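Local coordinates for L-lysine 6-monooxygenase (Pseudomonas syringae pv. tomato, PDB 5CQF), which probably catalyses the FAD- and NADPH-dependent N6-hydroxylation of L-lysine in siderophore biosynthesis, at residues F131-T136 with T154-F159; I17-G22 with R162-S167; A27-F32 with I47-A52; S168-R173 with Q353-P358. All blocks are in the same frame, centred on the assembly; numbering follows the deposited sequence.

Contact 1 (F131-T136 with T154-F159); sequences FDTPVT and TPQGSF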
# COMPACT_ATOMS: atom_id res chain seq x y z
N PHE A 131 27.62 30.97 12.01
CA PHE A 131 26.34 31.37 11.43
C PHE A 131 26.20 32.91 11.30
O PHE A 131 27.05 33.67 11.77
CB PHE A 131 25.18 30.82 12.25
CG PHE A 131 25.12 29.31 12.30
CD1 PHE A 131 24.35 28.59 11.39
CD2 PHE A 131 25.82 28.60 13.28
CE1 PHE A 131 24.28 27.20 11.45
CE2 PHE A 131 25.76 27.22 13.33
CZ PHE A 131 24.98 26.52 12.42
N ASP A 132 25.13 33.37 10.63
CA ASP A 132 24.90 34.81 10.38
C ASP A 132 26.13 35.49 9.80
O ASP A 132 26.42 36.65 10.08
CB ASP A 132 24.47 35.52 11.66
CG ASP A 132 23.21 34.93 12.22
OD1 ASP A 132 22.22 34.82 11.46
OD2 ASP A 132 23.21 34.56 13.42
N THR A 133 26.83 34.74 8.95
CA THR A 133 28.14 35.11 8.47
C THR A 133 28.18 34.89 6.95
O THR A 133 28.73 33.88 6.48
CB THR A 133 29.20 34.27 9.21
OG1 THR A 133 28.99 34.38 10.62
CG2 THR A 133 30.60 34.73 8.88
N PRO A 134 27.57 35.81 6.18
CA PRO A 134 27.53 35.69 4.71
C PRO A 134 28.87 35.94 4.04
O PRO A 134 29.66 36.73 4.54
CB PRO A 134 26.51 36.76 4.30
CG PRO A 134 26.53 37.75 5.41
CD PRO A 134 26.75 36.95 6.66
N VAL A 135 29.14 35.27 2.93
CA VAL A 135 30.33 35.59 2.17
C VAL A 135 29.87 36.62 1.16
O VAL A 135 28.89 36.40 0.46
CB VAL A 135 30.94 34.37 1.50
CG1 VAL A 135 32.22 34.74 0.77
CG2 VAL A 135 31.24 33.33 2.55
N THR A 136 30.53 37.76 1.15
CA THR A 136 30.20 38.84 0.25
C THR A 136 31.11 38.79 -0.96
O THR A 136 30.67 39.05 -2.09
CB THR A 136 30.35 40.20 0.95
OG1 THR A 136 31.70 40.35 1.43
CG2 THR A 136 29.39 40.29 2.12
N THR A 154 34.02 38.30 4.73
CA THR A 154 32.71 38.37 5.37
C THR A 154 32.54 39.67 6.17
O THR A 154 33.53 40.38 6.44
CB THR A 154 32.51 37.17 6.31
OG1 THR A 154 33.36 37.31 7.46
CG2 THR A 154 32.84 35.87 5.60
N PRO A 155 31.28 39.98 6.57
CA PRO A 155 31.06 41.14 7.45
C PRO A 155 31.78 41.05 8.80
O PRO A 155 32.04 42.08 9.42
CB PRO A 155 29.53 41.15 7.65
CG PRO A 155 28.99 40.46 6.44
CD PRO A 155 30.01 39.40 6.10
N GLN A 156 32.11 39.84 9.25
CA GLN A 156 32.76 39.64 10.55
C GLN A 156 34.23 39.28 10.39
O GLN A 156 34.81 38.66 11.27
CB GLN A 156 32.04 38.52 11.35
CG GLN A 156 30.89 38.99 12.24
CD GLN A 156 29.63 39.40 11.48
OE1 GLN A 156 29.28 38.83 10.43
NE2 GLN A 156 28.93 40.40 12.02
N GLY A 157 34.84 39.66 9.27
CA GLY A 157 36.27 39.44 9.06
C GLY A 157 36.60 38.70 7.78
O GLY A 157 35.79 38.64 6.86
N SER A 158 37.81 38.14 7.72
CA SER A 158 38.30 37.47 6.51
C SER A 158 39.04 36.18 6.85
O SER A 158 39.58 36.05 7.96
CB SER A 158 39.22 38.40 5.71
OG SER A 158 40.57 38.26 6.12
N PHE A 159 39.07 35.25 5.89
CA PHE A 159 39.66 33.92 6.09
C PHE A 159 40.44 33.46 4.88
O PHE A 159 40.02 33.67 3.74
CB PHE A 159 38.59 32.88 6.41
CG PHE A 159 37.63 33.31 7.47
CD1 PHE A 159 36.52 34.05 7.14
CD2 PHE A 159 37.85 32.97 8.79
CE1 PHE A 159 35.63 34.46 8.12
CE2 PHE A 159 36.96 33.37 9.78
CZ PHE A 159 35.84 34.12 9.44
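Pro-134 meeting Pro-155, with threonines on both sides, makes this a surface contact of van der Waals type at the edge of the dinucleotide-binding fold. The loop 131-136 leaves the parallel sheet after strand 129-130 and enters a three-stranded antiparallel meander. It packs against the type I turn, Thr-154 to Gly-157, that joins the last two strands of that meander. No hydrogen bond crosses between the segments. The two proline rings approach at a slant, and their CG atoms lie 3.8 Å apart. Closer still, the carbonyl O of Pro-134 sits 3.1 Å from CD of Pro-155 and 3.4 Å from CB of Thr-154, a polar atom pressed among C-H groups. Thr-133 brings its methyl: with OG1 beside the backbone N (chi1 -52°), CG2 falls anti to that N and comes to within 4.0 Å of Thr-154 CB. At the far end CG2 of Thr-136 slides past the Pro-155 ring in the opposite direction, while its hydroxyl makes a weak bond to the backbone of Arg-153. The loop is placed further by Val-135, whose side chain faces the other way and packs on Ile-19 of the parallel sheet. Gly-157 N closes the turn on Thr-154 O; Gly-157 O in return accepts from Thr-154 N and also, at 2.8 Å, from Thr-154 OG1, the hydroxyl lying 53° above the carbonyl plane.

Contact 2 (I17-G22 with R162-S167); sequences ICIGFG and RNLVLS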
# COMPACT_ATOMS: atom_id res chain seq x y z
N ILE A 17 38.04 25.90 3.88
CA ILE A 17 36.81 26.61 4.22
C ILE A 17 35.69 26.04 3.38
O ILE A 17 35.82 25.86 2.16
CB ILE A 17 36.91 28.13 3.94
CG1 ILE A 17 38.03 28.79 4.76
CG2 ILE A 17 35.58 28.81 4.25
CD1 ILE A 17 37.70 28.98 6.23
N CYS A 18 34.58 25.73 4.04
CA CYS A 18 33.35 25.30 3.36
C CYS A 18 32.34 26.41 3.49
O CYS A 18 32.09 26.89 4.59
CB CYS A 18 32.79 24.04 4.01
SG CYS A 18 31.20 23.47 3.31
N ILE A 19 31.77 26.84 2.37
CA ILE A 19 30.74 27.85 2.42
C ILE A 19 29.39 27.14 2.38
O ILE A 19 29.07 26.48 1.41
CB ILE A 19 30.85 28.86 1.27
CG1 ILE A 19 32.19 29.60 1.35
CG2 ILE A 19 29.76 29.92 1.38
CD1 ILE A 19 32.47 30.50 0.16
N GLY A 20 28.60 27.33 3.44
CA GLY A 20 27.27 26.77 3.57
C GLY A 20 27.28 25.75 4.69
O GLY A 20 28.16 24.88 4.76
N PHE A 21 26.31 25.85 5.59
CA PHE A 21 26.11 24.79 6.57
C PHE A 21 24.67 24.29 6.54
O PHE A 21 24.06 24.05 7.59
CB PHE A 21 26.54 25.22 7.97
CG PHE A 21 27.00 24.08 8.82
CD1 PHE A 21 28.11 23.35 8.48
CD2 PHE A 21 26.33 23.75 9.98
CE1 PHE A 21 28.56 22.30 9.26
CE2 PHE A 21 26.76 22.69 10.77
CZ PHE A 21 27.87 21.96 10.41
N GLY A 22 24.15 24.12 5.34
CA GLY A 22 22.94 23.34 5.13
C GLY A 22 23.30 21.87 5.10
O GLY A 22 24.41 21.49 5.48
N ARG A 162 43.93 27.48 1.00
CA ARG A 162 44.18 26.90 -0.33
C ARG A 162 43.03 25.97 -0.78
O ARG A 162 43.01 25.52 -1.93
CB ARG A 162 45.48 26.07 -0.32
CG ARG A 162 46.78 26.84 -0.09
CD ARG A 162 48.00 25.92 -0.19
NE ARG A 162 49.24 26.55 0.29
CZ ARG A 162 50.13 27.23 -0.45
NH1 ARG A 162 49.97 27.41 -1.77
NH2 ARG A 162 51.20 27.75 0.13
N ASN A 163 42.10 25.65 0.12
CA ASN A 163 41.11 24.62 -0.18
C ASN A 163 39.71 25.09 0.09
O ASN A 163 39.37 25.38 1.23
CB ASN A 163 41.43 23.36 0.60
CG ASN A 163 42.78 22.79 0.21
OD1 ASN A 163 42.98 22.42 -0.96
ND2 ASN A 163 43.73 22.76 1.14
N LEU A 164 38.90 25.21 -0.96
CA LEU A 164 37.60 25.84 -0.85
C LEU A 164 36.48 24.89 -1.30
O LEU A 164 36.58 24.27 -2.35
CB LEU A 164 37.56 27.10 -1.71
CG LEU A 164 36.28 27.93 -1.61
CD1 LEU A 164 36.18 28.61 -0.25
CD2 LEU A 164 36.18 28.96 -2.72
N VAL A 165 35.42 24.79 -0.50
CA VAL A 165 34.24 23.99 -0.85
C VAL A 165 33.03 24.90 -0.90
O VAL A 165 32.78 25.65 0.04
CB VAL A 165 34.00 22.85 0.16
CG1 VAL A 165 32.80 22.00 -0.26
CG2 VAL A 165 35.25 21.99 0.29
N LEU A 166 32.29 24.88 -2.01
CA LEU A 166 31.08 25.69 -2.11
C LEU A 166 29.92 24.79 -1.96
O LEU A 166 29.75 23.93 -2.78
CB LEU A 166 30.97 26.38 -3.46
CG LEU A 166 31.58 27.78 -3.56
CD1 LEU A 166 33.07 27.69 -3.44
CD2 LEU A 166 31.17 28.37 -4.90
N SER A 167 29.16 25.00 -0.89
CA SER A 167 28.04 24.14 -0.47
C SER A 167 26.86 25.04 -0.20
O SER A 167 26.10 24.80 0.74
CB SER A 167 28.37 23.38 0.85
OG SER A 167 29.31 22.33 0.69
O HOH W 1 25.18 23.50 2.64
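Ile-17, Cys-18 and Ile-19 pair in parallel with Leu-164, Val-165 and Leu-166, joining the first strand of a Rossmann-type sheet to a strand some 140 residues later. The backbone bonds come first. Ile-17 N gives to Asn-163 O, Val-165 N to Ile-17 O, and Ile-19 N to Val-165 O, the last being 2.8 Å long and nearly straight at 171°. Ser-167 N to Ile-19 O is shorter, 2.7 Å, but more bent at 140°, where the strands run out into loops. Cys-18 CA adds a C-H contact of 3.4 Å to Val-165 O.

Side chains divide between the two faces. On one, Ile-19 CD1 meets Leu-164 CD1 at 4.2 Å. On the other, Cys-18 SG stands anti to the backbone N (chi1 176°), in contact with Ser-167 OG at 3.4 Å and beside Val-165 CG1; that hydroxyl has a weak hydrogen bond with Asn-397 ND2. Helix 412-428 covers Val-165 on this face, and the amide of Asn-163 is held by Asp-15 O and Asn-393.

Water links the loop ends: it donates to Ser-167 O and takes a weak bond from Gly-22 N, at the N-cap of helix 23-37. Gly-20 and Gly-22 belong to a GxGxxG sequence, consistent with an FAD pyrophosphate-binding turn. Backbone bonding thus sets the register, leaving glycine-rich peptide groups at the sheet end where a dinucleotide would probably bind.

Contact 3 (A27-F32 with I47-A52); sequences ALACAF and IGYLEA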
# COMPACT_ATOMS: atom_id res chain seq x y z
N ALA A 27 26.74 17.25 6.16
CA ALA A 27 27.17 15.93 5.74
C ALA A 27 28.66 15.86 5.70
O ALA A 27 29.21 14.87 6.09
CB ALA A 27 26.61 15.60 4.37
N LEU A 28 29.30 16.90 5.17
CA LEU A 28 30.76 16.98 5.11
C LEU A 28 31.38 17.01 6.49
O LEU A 28 32.34 16.30 6.73
CB LEU A 28 31.21 18.22 4.35
CG LEU A 28 32.69 18.35 4.15
CD1 LEU A 28 33.25 17.28 3.24
CD2 LEU A 28 32.94 19.74 3.60
N ALA A 29 30.86 17.85 7.37
CA ALA A 29 31.33 17.85 8.78
C ALA A 29 31.17 16.50 9.43
O ALA A 29 32.04 16.09 10.19
CB ALA A 29 30.61 18.90 9.60
N CYS A 30 30.09 15.77 9.11
CA CYS A 30 29.93 14.44 9.69
C CYS A 30 31.07 13.52 9.28
O CYS A 30 31.50 12.71 10.06
CB CYS A 30 28.60 13.81 9.33
SG CYS A 30 27.18 14.58 10.11
N ALA A 31 31.55 13.61 8.05
CA ALA A 31 32.69 12.78 7.64
C ALA A 31 33.92 13.10 8.48
O ALA A 31 34.64 12.19 8.89
CB ALA A 31 33.02 12.96 6.17
N PHE A 32 34.16 14.38 8.71
CA PHE A 32 35.33 14.76 9.51
C PHE A 32 35.18 14.32 10.94
O PHE A 32 36.10 13.72 11.50
CB PHE A 32 35.60 16.26 9.41
CG PHE A 32 36.22 16.66 8.11
CD1 PHE A 32 37.53 16.34 7.84
CD2 PHE A 32 35.47 17.28 7.13
CE1 PHE A 32 38.10 16.66 6.63
CE2 PHE A 32 36.03 17.62 5.92
CZ PHE A 32 37.36 17.31 5.67
N ILE A 47 38.96 22.69 9.38
CA ILE A 47 38.05 23.21 8.41
C ILE A 47 37.07 24.08 9.17
O ILE A 47 36.68 23.73 10.28
CB ILE A 47 37.35 22.05 7.66
CG1 ILE A 47 36.21 22.57 6.79
CG2 ILE A 47 36.78 21.03 8.62
CD1 ILE A 47 35.76 21.57 5.77
N GLY A 48 36.71 25.21 8.59
CA GLY A 48 35.72 26.13 9.18
C GLY A 48 34.51 26.25 8.27
O GLY A 48 34.63 26.09 7.05
N TYR A 49 33.33 26.51 8.83
CA TYR A 49 32.15 26.63 7.98
C TYR A 49 31.49 28.00 8.16
O TYR A 49 31.36 28.49 9.28
CB TYR A 49 31.13 25.51 8.29
CG TYR A 49 31.70 24.12 8.20
CD1 TYR A 49 32.43 23.58 9.24
CD2 TYR A 49 31.48 23.32 7.08
CE1 TYR A 49 32.94 22.30 9.18
CE2 TYR A 49 31.99 22.04 7.00
CZ TYR A 49 32.72 21.53 8.06
OH TYR A 49 33.25 20.26 8.00
N LEU A 50 31.08 28.60 7.05
CA LEU A 50 30.48 29.91 7.08
C LEU A 50 29.09 29.77 6.54
O LEU A 50 28.94 29.43 5.37
CB LEU A 50 31.25 30.85 6.15
CG LEU A 50 32.57 31.51 6.56
CD1 LEU A 50 33.34 30.83 7.68
CD2 LEU A 50 33.44 31.59 5.32
N GLU A 51 28.08 30.04 7.36
CA GLU A 51 26.69 29.96 6.92
C GLU A 51 26.03 31.32 7.04
O GLU A 51 26.06 31.93 8.10
CB GLU A 51 25.92 28.91 7.74
CG GLU A 51 24.40 28.87 7.59
CD GLU A 51 23.88 28.85 6.15
OE1 GLU A 51 24.51 28.25 5.24
OE2 GLU A 51 22.81 29.44 5.92
N ALA A 52 25.40 31.76 5.97
CA ALA A 52 24.81 33.10 5.92
C ALA A 52 23.60 33.25 6.84
O ALA A 52 23.43 34.29 7.45
CB ALA A 52 24.41 33.43 4.49
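The hydroxyl of Tyr-49 is wedged against the helix, its OH lying 3.2 Å from CA of Ala-29. CB of the same alanine and CD2 of Phe-32 close in on that oxygen as well. Ala-29 N is also near, but the angle is too poor for a hydrogen bond, and none is made between helix 27-32 and strand 47-50. The two belong to the beta-alpha-beta unit that opens the Rossmann-type fold, and their axes, 10.6 Å apart, run nearly antiparallel at 160°. Around the tyrosine ring the neighbours are apolar. Leu-28 CD2 approaches an edge, 4.2 Å from CE2, while Ile-47 CG1 of the same strand covers one face toward the rim; Phe-21 adds an edge-to-face stack. Ile-47 is stretched, with CG1 opposite its backbone N (chi1 170°), which sends CD1 to the helix, 4.0 Å from both Leu-28 CD2 and Phe-32 CE2. Its other branch, CG2, lies over a face of the Phe-32 ring. Leu-28 and Phe-32 are covered beyond this by helix 412-428. Just past the strand, the carboxylate of Glu-51 accepts from the backbone N of Phe-21 through OE1 and from that of Ala-53 through OE2, tying the strand end to the glycine-rich turn. The helix is thus seated on the sheet by shape and apolar contact, with one phenol oxygen at their interface.

Contact 4 (S168-R173 with Q353-P358); sequences SGSAPR and QQYLIP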
# COMPACT_ATOMS: atom_id res chain seq x y z
N SER A 168 26.74 26.10 -0.99
CA SER A 168 25.71 27.13 -0.79
C SER A 168 24.60 27.00 -1.85
O SER A 168 23.45 27.36 -1.59
CB SER A 168 26.34 28.54 -0.79
OG SER A 168 27.54 28.59 -1.54
N GLY A 169 24.96 26.48 -3.04
CA GLY A 169 23.98 26.12 -4.07
C GLY A 169 23.88 27.12 -5.22
O GLY A 169 24.89 27.46 -5.85
N SER A 170 22.65 27.56 -5.49
CA SER A 170 22.33 28.45 -6.62
C SER A 170 21.09 29.27 -6.31
O SER A 170 20.52 29.12 -5.23
CB SER A 170 22.11 27.62 -7.88
OG SER A 170 23.36 27.28 -8.44
N ALA A 171 20.67 30.14 -7.24
CA ALA A 171 19.60 31.12 -6.96
C ALA A 171 18.27 30.86 -7.70
O ALA A 171 18.26 30.21 -8.75
CB ALA A 171 20.09 32.53 -7.26
N PRO A 172 17.16 31.37 -7.16
CA PRO A 172 15.87 31.25 -7.84
C PRO A 172 15.90 31.74 -9.30
O PRO A 172 16.45 32.80 -9.57
CB PRO A 172 14.93 32.16 -7.03
CG PRO A 172 15.61 32.43 -5.74
CD PRO A 172 17.07 32.15 -5.91
N ARG A 173 15.32 30.97 -10.20
CA ARG A 173 15.11 31.40 -11.57
C ARG A 173 13.87 32.31 -11.58
O ARG A 173 12.76 31.86 -11.28
CB ARG A 173 14.89 30.18 -12.47
CG ARG A 173 14.79 30.46 -13.97
CD ARG A 173 14.60 29.19 -14.79
NE ARG A 173 13.20 28.75 -14.91
CZ ARG A 173 12.29 29.30 -15.73
NH1 ARG A 173 11.05 28.81 -15.76
NH2 ARG A 173 12.59 30.35 -16.49
N GLN A 353 18.24 28.58 -10.83
CA GLN A 353 19.16 28.83 -11.93
C GLN A 353 20.46 28.06 -11.75
O GLN A 353 21.02 28.08 -10.66
CB GLN A 353 19.48 30.34 -11.99
CG GLN A 353 20.18 30.80 -13.28
CD GLN A 353 19.38 30.51 -14.57
OE1 GLN A 353 19.13 29.37 -14.92
NE2 GLN A 353 19.01 31.56 -15.27
N GLN A 354 20.94 27.38 -12.79
CA GLN A 354 22.30 26.82 -12.75
C GLN A 354 23.27 27.93 -13.18
O GLN A 354 23.16 28.50 -14.25
CB GLN A 354 22.48 25.51 -13.56
CG GLN A 354 21.98 25.48 -15.02
CD GLN A 354 22.59 24.36 -15.91
OE1 GLN A 354 22.73 23.20 -15.49
NE2 GLN A 354 22.94 24.73 -17.16
N TYR A 355 24.19 28.26 -12.29
CA TYR A 355 25.19 29.24 -12.60
C TYR A 355 26.19 28.59 -13.54
O TYR A 355 26.39 27.37 -13.50
CB TYR A 355 25.89 29.69 -11.33
CG TYR A 355 25.09 30.63 -10.46
CD1 TYR A 355 24.54 31.80 -10.99
CD2 TYR A 355 24.95 30.40 -9.09
CE1 TYR A 355 23.83 32.69 -10.19
CE2 TYR A 355 24.24 31.28 -8.28
CZ TYR A 355 23.68 32.42 -8.83
OH TYR A 355 22.99 33.32 -8.05
N LEU A 356 26.77 29.38 -14.42
CA LEU A 356 27.90 28.90 -15.22
C LEU A 356 29.14 29.05 -14.35
O LEU A 356 29.94 28.13 -14.26
CB LEU A 356 28.04 29.68 -16.55
CG LEU A 356 26.82 29.55 -17.47
CD1 LEU A 356 27.03 30.32 -18.77
CD2 LEU A 356 26.44 28.10 -17.75
N ILE A 357 29.26 30.22 -13.73
CA ILE A 357 30.28 30.52 -12.75
C ILE A 357 29.59 31.14 -11.55
O ILE A 357 29.00 32.20 -11.68
CB ILE A 357 31.29 31.55 -13.28
CG1 ILE A 357 32.06 30.95 -14.45
CG2 ILE A 357 32.25 31.96 -12.17
CD1 ILE A 357 33.00 31.93 -15.14
N PRO A 358 29.65 30.49 -10.39
CA PRO A 358 28.90 31.08 -9.29
C PRO A 358 29.39 32.48 -9.01
O PRO A 358 30.57 32.75 -9.18
CB PRO A 358 29.17 30.14 -8.11
CG PRO A 358 29.67 28.87 -8.71
CD PRO A 358 30.27 29.21 -10.03
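Two extended loops meet through one backbone bond, Gln-353 N to Ala-171 O, which is 2.6 Å long and nearly straight (165° at the hydrogen), with the chains running in roughly opposite senses. Segment 168-173 leaves the parallel sheet that contains strand 163-166 and heads for the second parallel sheet of the chain. Segment 353-358 comes from strand 345-348 of that second sheet and returns toward strand 393-396 of the first. The two linkers between the dinucleotide-binding sheets thus run alongside each other, a layout familiar from flavin-dependent N-hydroxylating monooxygenases. Beyond the bond the pairing goes on, Arg-173 bonding to the backbone of Gly-351 and to Thr-350.

Among the side chains, Gln-353 sets its CB 3.5 Å from Ala-171 O. Ser-170 lies against the carbonyl of Gln-353, across the contact, its CB approaching Gln-353 O to 3.0 Å. Its OG, though only 3.3 Å from that oxygen, is badly angled for a bond and makes instead a weak one to Gly-169 O in its own loop. With CG anti to the carbonyl carbon (chi1 -75°), Tyr-355 swings its ring across to Ser-170 and Ala-171. The phenol OH is 3.1 Å from Ala-171 CB, CD2 is 3.6 Å from Ser-170 OG, and Gly-169 O stands near the ring plane at an edge. One short backbone hydrogen bond and a tyrosine ring set against small residues therefore join the linkers, without salt bridges, at a partly exposed site between the sheets.

Overall arrangement
Contacts 2 and 3 are buried and meet in the same parallel sheet, where strand 16-19 lies between strands 163-166 and 47-50; their centres are about 7 Å apart. Contact 2 is built on backbone hydrogen bonds, contact 3 on apolar packing between helix and sheet. Contacts 1 and 4 lie at the surface, in loops. Contact 1 joins the meander to that sheet, touching contact 2 through Phe-159 and Ile-17, and contact 3 through Thr-133 N and Glu-51 O. Contact 4 continues the chain from contact 2; its two linkers, which run between the parallel sheets, share a single backbone hydrogen bond, and it does not touch contact 1 or 3.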